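Local coordinates for Sodium/calcium exchanger membrane region domain-containing protein (Archaeoglobus fulgidus, PDB 4KPP), which probably exchanges protons for calcium ions across the archaeal membrane, as a member of the sodium/calcium exchanger superfamily, at residues W52-T56 against V193-C198; L118-A123 against A262-V266. All blocks are in the same frame, centred on the assembly; numbering follows the deposited sequence.

Interaction 1 of 2, residues W52-T56 against V193-C198; sequences WAAET and VPAYLC
Thr56 meets the helix that starts at Val193 with both branches of its side chain, while Trp52, one turn earlier, lays its indole against that helix's first residues. The torsion of Thr56 (chi1 -56°) sets OG1 beside its own backbone N, facing back along the helix, and the hydroxyl donates a 2.9 Å hydrogen bond from OG1 to Trp52 O. That carbonyl also takes the Thr56 amide, which reaches it from the other face of its plane. With its proton spent inside the helix, OG1 can lie against carbon: Leu197 CD1 is 3.3 Å from Thr56 OG1, and Pro194 CA is 3.4 Å from the same oxygen. The methyl Thr56 CG2 meanwhile lies 4.0 Å from Cys198 SG.

Val193 crosses the indole at about a right angle. Val193 CG2 sits 3.4 Å from the centroid of the six-membered ring of Trp52, almost on the normal, a CH-pi contact over the face. Pro194 lies between Trp52 and Thr56, and Pro194 CG is 3.4 Å from Glu55 OE1. Proline suits the first turn of a helix, where no amide is needed for an i to i-4 bond. Around the contact, Thr56 also touches Arg205 and Val209 of helix 202-221, and Trp52 touches Ile13 of helix 4-14. No hydrogen bond joins the segments; van der Waals and CH-pi contacts, including oxygens resting against carbon, hold helix 193-199 beside the C-terminal part of helix 32-60, and the threonine proton goes to its own helix.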
ATOM      1  N   TRP A  52       6.863 -13.891   1.257  1.00 31.27           N
ATOM      2  CA  TRP A  52       7.238 -15.208   1.760  1.00 29.45           C
ATOM      3  C   TRP A  52       8.378 -15.094   2.758  1.00 28.14           C
ATOM      4  O   TRP A  52       8.393 -15.782   3.780  1.00 30.71           O
ATOM      5  CB  TRP A  52       7.658 -16.126   0.611  1.00 34.27           C
ATOM      6  CG  TRP A  52       6.517 -16.615  -0.217  1.00 39.06           C
ATOM      7  CD1 TRP A  52       5.189 -16.516   0.081  1.00 42.24           C
ATOM      8  CD2 TRP A  52       6.596 -17.282  -1.482  1.00 38.74           C
ATOM      9  NE1 TRP A  52       4.436 -17.081  -0.920  1.00 42.03           N
ATOM     10  CE2 TRP A  52       5.276 -17.559  -1.891  1.00 40.30           C
ATOM     11  CE3 TRP A  52       7.654 -17.673  -2.308  1.00 38.72           C
ATOM     12  CZ2 TRP A  52       4.987 -18.208  -3.089  1.00 39.84           C
ATOM     13  CZ3 TRP A  52       7.363 -18.319  -3.498  1.00 38.14           C
ATOM     14  CH2 TRP A  52       6.042 -18.580  -3.876  1.00 39.32           C
ATOM     15  N   ALA A  53       9.331 -14.219   2.452  1.00 27.66           N
ATOM     16  CA  ALA A  53      10.481 -13.987   3.319  1.00 29.97           C
ATOM     17  C   ALA A  53      10.088 -13.300   4.627  1.00 30.52           C
ATOM     18  O   ALA A  53      10.584 -13.651   5.696  1.00 26.21           O
ATOM     19  CB  ALA A  53      11.529 -13.161   2.589  1.00 30.66           C
ATOM     20  N   ALA A  54       9.198 -12.318   4.531  1.00 33.93           N
ATOM     21  CA  ALA A  54       8.759 -11.552   5.694  1.00 31.84           C
ATOM     22  C   ALA A  54       7.922 -12.398   6.644  1.00 28.93           C
ATOM     23  O   ALA A  54       7.969 -12.213   7.856  1.00 29.66           O
ATOM     24  CB  ALA A  54       7.981 -10.322   5.256  1.00 32.70           C
ATOM     25  N   GLU A  55       7.155 -13.327   6.083  1.00 30.10           N
ATOM     26  CA  GLU A  55       6.275 -14.182   6.874  1.00 33.42           C
ATOM     27  C   GLU A  55       7.054 -15.254   7.628  1.00 32.48           C
ATOM     28  O   GLU A  55       6.651 -15.679   8.710  1.00 35.54           O
ATOM     29  CB  GLU A  55       5.208 -14.822   5.984  1.00 40.66           C
ATOM     30  CG  GLU A  55       4.133 -13.853   5.523  1.00 48.83           C
ATOM     31  CD  GLU A  55       3.253 -14.426   4.429  1.00 57.99           C
ATOM     32  OE1 GLU A  55       3.683 -15.387   3.754  1.00 59.35           O
ATOM     33  OE2 GLU A  55       2.130 -13.912   4.244  1.00 62.70           O
ATOM     34  N   THR A  56       8.167 -15.687   7.047  1.00 32.28           N
ATOM     35  CA  THR A  56       9.042 -16.651   7.697  1.00 30.45           C
ATOM     36  C   THR A  56       9.768 -15.983   8.857  1.00 35.25           C
ATOM     37  O   THR A  56       9.864 -16.543   9.952  1.00 37.74           O
ATOM     38  CB  THR A  56      10.077 -17.206   6.711  1.00 25.95           C
ATOM     39  OG1 THR A  56       9.401 -17.779   5.589  1.00 26.91           O
ATOM     40  CG2 THR A  56      10.937 -18.266   7.376  1.00 24.03           C
ATOM     41  N   VAL A 193       5.025 -21.802   1.178  1.00 42.37           N
ATOM     42  CA  VAL A 193       6.461 -21.521   1.203  1.00 43.32           C
ATOM     43  C   VAL A 193       7.041 -21.176   2.589  1.00 42.15           C
ATOM     44  O   VAL A 193       8.070 -21.734   2.970  1.00 46.93           O
ATOM     45  CB  VAL A 193       6.858 -20.468   0.134  1.00 46.14           C
ATOM     46  CG1 VAL A 193       8.308 -20.039   0.308  1.00 43.55           C
ATOM     47  CG2 VAL A 193       6.624 -21.028  -1.262  1.00 46.04           C
ATOM     48  N   PRO A 194       6.389 -20.271   3.351  1.00 39.68           N
ATOM     49  CA  PRO A 194       6.927 -19.985   4.690  1.00 37.32           C
ATOM     50  C   PRO A 194       6.984 -21.210   5.610  1.00 36.84           C
ATOM     51  O   PRO A 194       7.896 -21.307   6.431  1.00 36.45           O
ATOM     52  CB  PRO A 194       5.942 -18.955   5.248  1.00 39.40           C
ATOM     53  CG  PRO A 194       5.376 -18.289   4.041  1.00 38.27           C
ATOM     54  CD  PRO A 194       5.269 -19.372   3.013  1.00 36.69           C
ATOM     55  N   ALA A 195       6.029 -22.126   5.472  1.00 35.71           N
ATOM     56  CA  ALA A 195       6.019 -23.339   6.286  1.00 35.10           C
ATOM     57  C   ALA A 195       7.218 -24.228   5.961  1.00 38.16           C
ATOM     58  O   ALA A 195       7.811 -24.834   6.850  1.00 41.58           O
ATOM     59  CB  ALA A 195       4.714 -24.100   6.102  1.00 33.82           C
ATOM     60  N   TYR A 196       7.569 -24.300   4.683  1.00 39.92           N
ATOM     61  CA  TYR A 196       8.753 -25.036   4.254  1.00 40.98           C
ATOM     62  C   TYR A 196      10.030 -24.354   4.734  1.00 40.95           C
ATOM     63  O   TYR A 196      10.986 -25.018   5.133  1.00 43.89           O
ATOM     64  CB  TYR A 196       8.770 -25.188   2.731  1.00 39.62           C
ATOM     65  CG  TYR A 196      10.145 -25.411   2.131  1.00 38.46           C
ATOM     66  CD1 TYR A 196      10.881 -26.556   2.418  1.00 37.60           C
ATOM     67  CD2 TYR A 196      10.697 -24.483   1.258  1.00 37.71           C
ATOM     68  CE1 TYR A 196      12.132 -26.762   1.863  1.00 37.33           C
ATOM     69  CE2 TYR A 196      11.945 -24.680   0.697  1.00 36.32           C
ATOM     70  CZ  TYR A 196      12.656 -25.818   1.001  1.00 38.17           C
ATOM     71  OH  TYR A 196      13.897 -26.010   0.441  1.00 41.46           O
ATOM     72  N   LEU A 197      10.045 -23.026   4.694  1.00 35.75           N
ATOM     73  CA  LEU A 197      11.200 -22.276   5.170  1.00 37.20           C
ATOM     74  C   LEU A 197      11.365 -22.423   6.683  1.00 35.97           C
ATOM     75  O   LEU A 197      12.483 -22.510   7.188  1.00 35.69           O
ATOM     76  CB  LEU A 197      11.100 -20.804   4.765  1.00 36.77           C
ATOM     77  CG  LEU A 197      11.160 -20.543   3.257  1.00 37.39           C
ATOM     78  CD1 LEU A 197      10.949 -19.069   2.941  1.00 36.61           C
ATOM     79  CD2 LEU A 197      12.480 -21.043   2.673  1.00 36.63           C
ATOM     80  N   CYS A 198      10.249 -22.472   7.403  1.00 37.30           N
ATOM     81  CA  CYS A 198      10.283 -22.674   8.850  1.00 40.11           C
ATOM     82  C   CYS A 198      10.709 -24.088   9.242  1.00 40.29           C
ATOM     83  O   CYS A 198      11.099 -24.328  10.383  1.00 43.76           O
ATOM     84  CB  CYS A 198       8.926 -22.342   9.479  1.00 38.79           C
ATOM     85  SG  CYS A 198       8.575 -20.575   9.611  1.00 52.08           S
TER

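Interaction 2 of 2, residues L118-A123 against A262-V266; sequences LVAFIA and AIYFV
Ala262 O is gripped twice, by the amide of Val266 (Val266 N to Ala262 O 3.1 Å) within its own helix and by a hydrogen bond with Ser274 OG of helix 271-285, while the methyl of Ala262 faces helix 96-127 and touches Val119 there. Between the two segments the contact is entirely apolar.

Ile263 carries much of it. Its CB does not point at the neighbour, but both torsions are near -50°, and the resulting bend swings CD1 across the gap. There Ile263 CD1 lies 3.6 Å from Val119 CG2 and, with the side chains crossing at about a right angle, 3.6 Å from Ile122 CD1. Leu118 CD1 reaches Ile263 CD1 from the preceding turn, more loosely, at 4.1 Å.

One turn on, Val266 divides its branches: Val266 CG2 meets Val119 CG1 at 3.8 Å, and Val266 CG1 rests against the backbone of Ala123, 3.7 Å from Ala123 CA. The small side chain of Ala123 lets the valine come that close, just as Ala262 admits Val119. Val119, Ala123 and Val266 also touch helix 271-285, which packs beside the pair. Helices 96-127 and 242-267, one from each sodium/calcium exchanger sequence range, run the same way here at 19°, consistent with the two homologous halves of this transporter family packing on each other; the Ala123 side chain is about 14 Å from the bound calcium ion.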
ATOM      1  N   LEU A 118     -13.237  -5.295  -2.624  1.00 33.94           N
ATOM      2  CA  LEU A 118     -13.115  -6.600  -3.267  1.00 36.78           C
ATOM      3  C   LEU A 118     -12.961  -7.698  -2.221  1.00 35.71           C
ATOM      4  O   LEU A 118     -13.722  -8.669  -2.211  1.00 36.31           O
ATOM      5  CB  LEU A 118     -11.913  -6.608  -4.215  1.00 39.18           C
ATOM      6  CG  LEU A 118     -11.755  -7.643  -5.337  1.00 48.18           C
ATOM      7  CD1 LEU A 118     -10.419  -8.367  -5.203  1.00 51.81           C
ATOM      8  CD2 LEU A 118     -12.914  -8.636  -5.414  1.00 49.72           C
ATOM      9  N   VAL A 119     -11.977  -7.534  -1.344  1.00 33.07           N
ATOM     10  CA  VAL A 119     -11.706  -8.514  -0.299  1.00 31.14           C
ATOM     11  C   VAL A 119     -12.931  -8.737   0.586  1.00 32.75           C
ATOM     12  O   VAL A 119     -13.247  -9.872   0.947  1.00 33.44           O
ATOM     13  CB  VAL A 119     -10.483  -8.105   0.548  1.00 27.20           C
ATOM     14  CG1 VAL A 119     -10.346  -8.994   1.771  1.00 26.65           C
ATOM     15  CG2 VAL A 119      -9.220  -8.167  -0.298  1.00 27.35           C
ATOM     16  N   ALA A 120     -13.631  -7.655   0.914  1.00 30.80           N
ATOM     17  CA  ALA A 120     -14.848  -7.753   1.714  1.00 31.77           C
ATOM     18  C   ALA A 120     -15.934  -8.538   0.981  1.00 30.98           C
ATOM     19  O   ALA A 120     -16.599  -9.384   1.576  1.00 32.80           O
ATOM     20  CB  ALA A 120     -15.352  -6.367   2.103  1.00 30.74           C
ATOM     21  N   PHE A 121     -16.107  -8.258  -0.310  1.00 33.70           N
ATOM     22  CA  PHE A 121     -17.108  -8.954  -1.125  1.00 43.43           C
ATOM     23  C   PHE A 121     -16.842 -10.452  -1.236  1.00 43.28           C
ATOM     24  O   PHE A 121     -17.765 -11.262  -1.162  1.00 43.69           O
ATOM     25  CB  PHE A 121     -17.194  -8.341  -2.525  1.00 51.09           C
ATOM     26  CG  PHE A 121     -18.053  -7.113  -2.596  1.00 59.57           C
ATOM     27  CD1 PHE A 121     -19.217  -7.020  -1.850  1.00 62.16           C
ATOM     28  CD2 PHE A 121     -17.694  -6.047  -3.406  1.00 62.44           C
ATOM     29  CE1 PHE A 121     -20.011  -5.887  -1.912  1.00 62.89           C
ATOM     30  CE2 PHE A 121     -18.481  -4.911  -3.473  1.00 63.15           C
ATOM     31  CZ  PHE A 121     -19.641  -4.831  -2.726  1.00 62.49           C
ATOM     32  N   ILE A 122     -15.576 -10.815  -1.423  1.00 40.60           N
ATOM     33  CA  ILE A 122     -15.194 -12.217  -1.515  1.00 39.94           C
ATOM     34  C   ILE A 122     -15.419 -12.907  -0.175  1.00 43.69           C
ATOM     35  O   ILE A 122     -15.875 -14.049  -0.121  1.00 45.44           O
ATOM     36  CB  ILE A 122     -13.727 -12.370  -1.955  1.00 38.42           C
ATOM     37  CG1 ILE A 122     -13.545 -11.808  -3.368  1.00 37.82           C
ATOM     38  CG2 ILE A 122     -13.291 -13.829  -1.898  1.00 39.17           C
ATOM     39  CD1 ILE A 122     -12.138 -11.938  -3.899  1.00 37.40           C
ATOM     40  N   ALA A 123     -15.111 -12.192   0.904  1.00 44.15           N
ATOM     41  CA  ALA A 123     -15.341 -12.695   2.254  1.00 45.11           C
ATOM     42  C   ALA A 123     -16.830 -12.936   2.502  1.00 47.95           C
ATOM     43  O   ALA A 123     -17.208 -13.878   3.199  1.00 48.84           O
ATOM     44  CB  ALA A 123     -14.774 -11.733   3.285  1.00 41.32           C
ATOM     45  N   ALA A 262      -4.105 -11.441   0.248  1.00 32.23           N
ATOM     46  CA  ALA A 262      -5.309 -11.164   1.024  1.00 32.22           C
ATOM     47  C   ALA A 262      -6.446 -12.115   0.653  1.00 37.40           C
ATOM     48  O   ALA A 262      -7.123 -12.643   1.532  1.00 41.25           O
ATOM     49  CB  ALA A 262      -5.745  -9.719   0.846  1.00 29.83           C
ATOM     50  N   ILE A 263      -6.649 -12.331  -0.647  1.00 36.94           N
ATOM     51  CA  ILE A 263      -7.691 -13.244  -1.117  1.00 36.43           C
ATOM     52  C   ILE A 263      -7.421 -14.673  -0.655  1.00 38.47           C
ATOM     53  O   ILE A 263      -8.341 -15.395  -0.268  1.00 43.09           O
ATOM     54  CB  ILE A 263      -7.817 -13.242  -2.658  1.00 36.23           C
ATOM     55  CG1 ILE A 263      -7.993 -11.820  -3.195  1.00 35.70           C
ATOM     56  CG2 ILE A 263      -8.968 -14.133  -3.103  1.00 37.29           C
ATOM     57  CD1 ILE A 263      -9.022 -11.008  -2.461  1.00 37.07           C
ATOM     58  N   TYR A 264      -6.155 -15.073  -0.701  1.00 39.11           N
ATOM     59  CA  TYR A 264      -5.748 -16.413  -0.288  1.00 43.23           C
ATOM     60  C   TYR A 264      -6.109 -16.677   1.171  1.00 42.27           C
ATOM     61  O   TYR A 264      -6.630 -17.741   1.509  1.00 41.12           O
ATOM     62  CB  TYR A 264      -4.243 -16.604  -0.504  1.00 48.83           C
ATOM     63  CG  TYR A 264      -3.666 -17.846   0.144  1.00 57.44           C
ATOM     64  CD1 TYR A 264      -3.760 -19.087  -0.476  1.00 60.67           C
ATOM     65  CD2 TYR A 264      -3.015 -17.774   1.370  1.00 60.83           C
ATOM     66  CE1 TYR A 264      -3.231 -20.222   0.113  1.00 64.48           C
ATOM     67  CE2 TYR A 264      -2.482 -18.904   1.966  1.00 63.84           C
ATOM     68  CZ  TYR A 264      -2.592 -20.125   1.333  1.00 67.75           C
ATOM     69  OH  TYR A 264      -2.063 -21.250   1.925  1.00 73.99           O
ATOM     70  N   PHE A 265      -5.830 -15.698   2.026  1.00 42.05           N
ATOM     71  CA  PHE A 265      -6.109 -15.816   3.453  1.00 41.12           C
ATOM     72  C   PHE A 265      -7.604 -15.787   3.761  1.00 40.02           C
ATOM     73  O   PHE A 265      -8.043 -16.338   4.768  1.00 39.69           O
ATOM     74  CB  PHE A 265      -5.384 -14.719   4.234  1.00 43.18           C
ATOM     75  CG  PHE A 265      -3.969 -15.070   4.598  1.00 48.31           C
ATOM     76  CD1 PHE A 265      -3.625 -16.377   4.913  1.00 52.53           C
ATOM     77  CD2 PHE A 265      -2.981 -14.098   4.623  1.00 45.66           C
ATOM     78  CE1 PHE A 265      -2.320 -16.705   5.249  1.00 53.39           C
ATOM     79  CE2 PHE A 265      -1.677 -14.419   4.958  1.00 45.48           C
ATOM     80  CZ  PHE A 265      -1.346 -15.723   5.271  1.00 49.71           C
ATOM     81  N   VAL A 266      -8.382 -15.140   2.899  1.00 36.89           N
ATOM     82  CA  VAL A 266      -9.833 -15.132   3.052  1.00 39.86           C
ATOM     83  C   VAL A 266     -10.411 -16.527   2.821  1.00 43.85           C
ATOM     84  O   VAL A 266     -11.209 -17.016   3.617  1.00 42.49           O
ATOM     85  CB  VAL A 266     -10.504 -14.125   2.096  1.00 39.82           C
ATOM     86  CG1 VAL A 266     -12.006 -14.361   2.034  1.00 40.60           C
ATOM     87  CG2 VAL A 266     -10.205 -12.701   2.533  1.00 39.84           C
TER

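Both contacts are partly buried and neither is joined by a hydrogen bond; interaction 2 is purely hydrocarbon, whereas interaction 1 also sets oxygens against carbon. They join different kinds of element. Interaction 1 lies farther from the centre of the chain and sets a short helix at 50° against the end of a long one, using an aromatic face, a proline and a hydroxyl bonded within its own helix. Interaction 2 pairs two long helices at a shallow angle through branched aliphatic residues and alanine. It lies nearer the calcium ion, whereas interaction 1 is away from the metal site. Their centres are about 21 Å apart, but they touch where Glu55 OE2 packs 3.9 Å from Phe265 CE2.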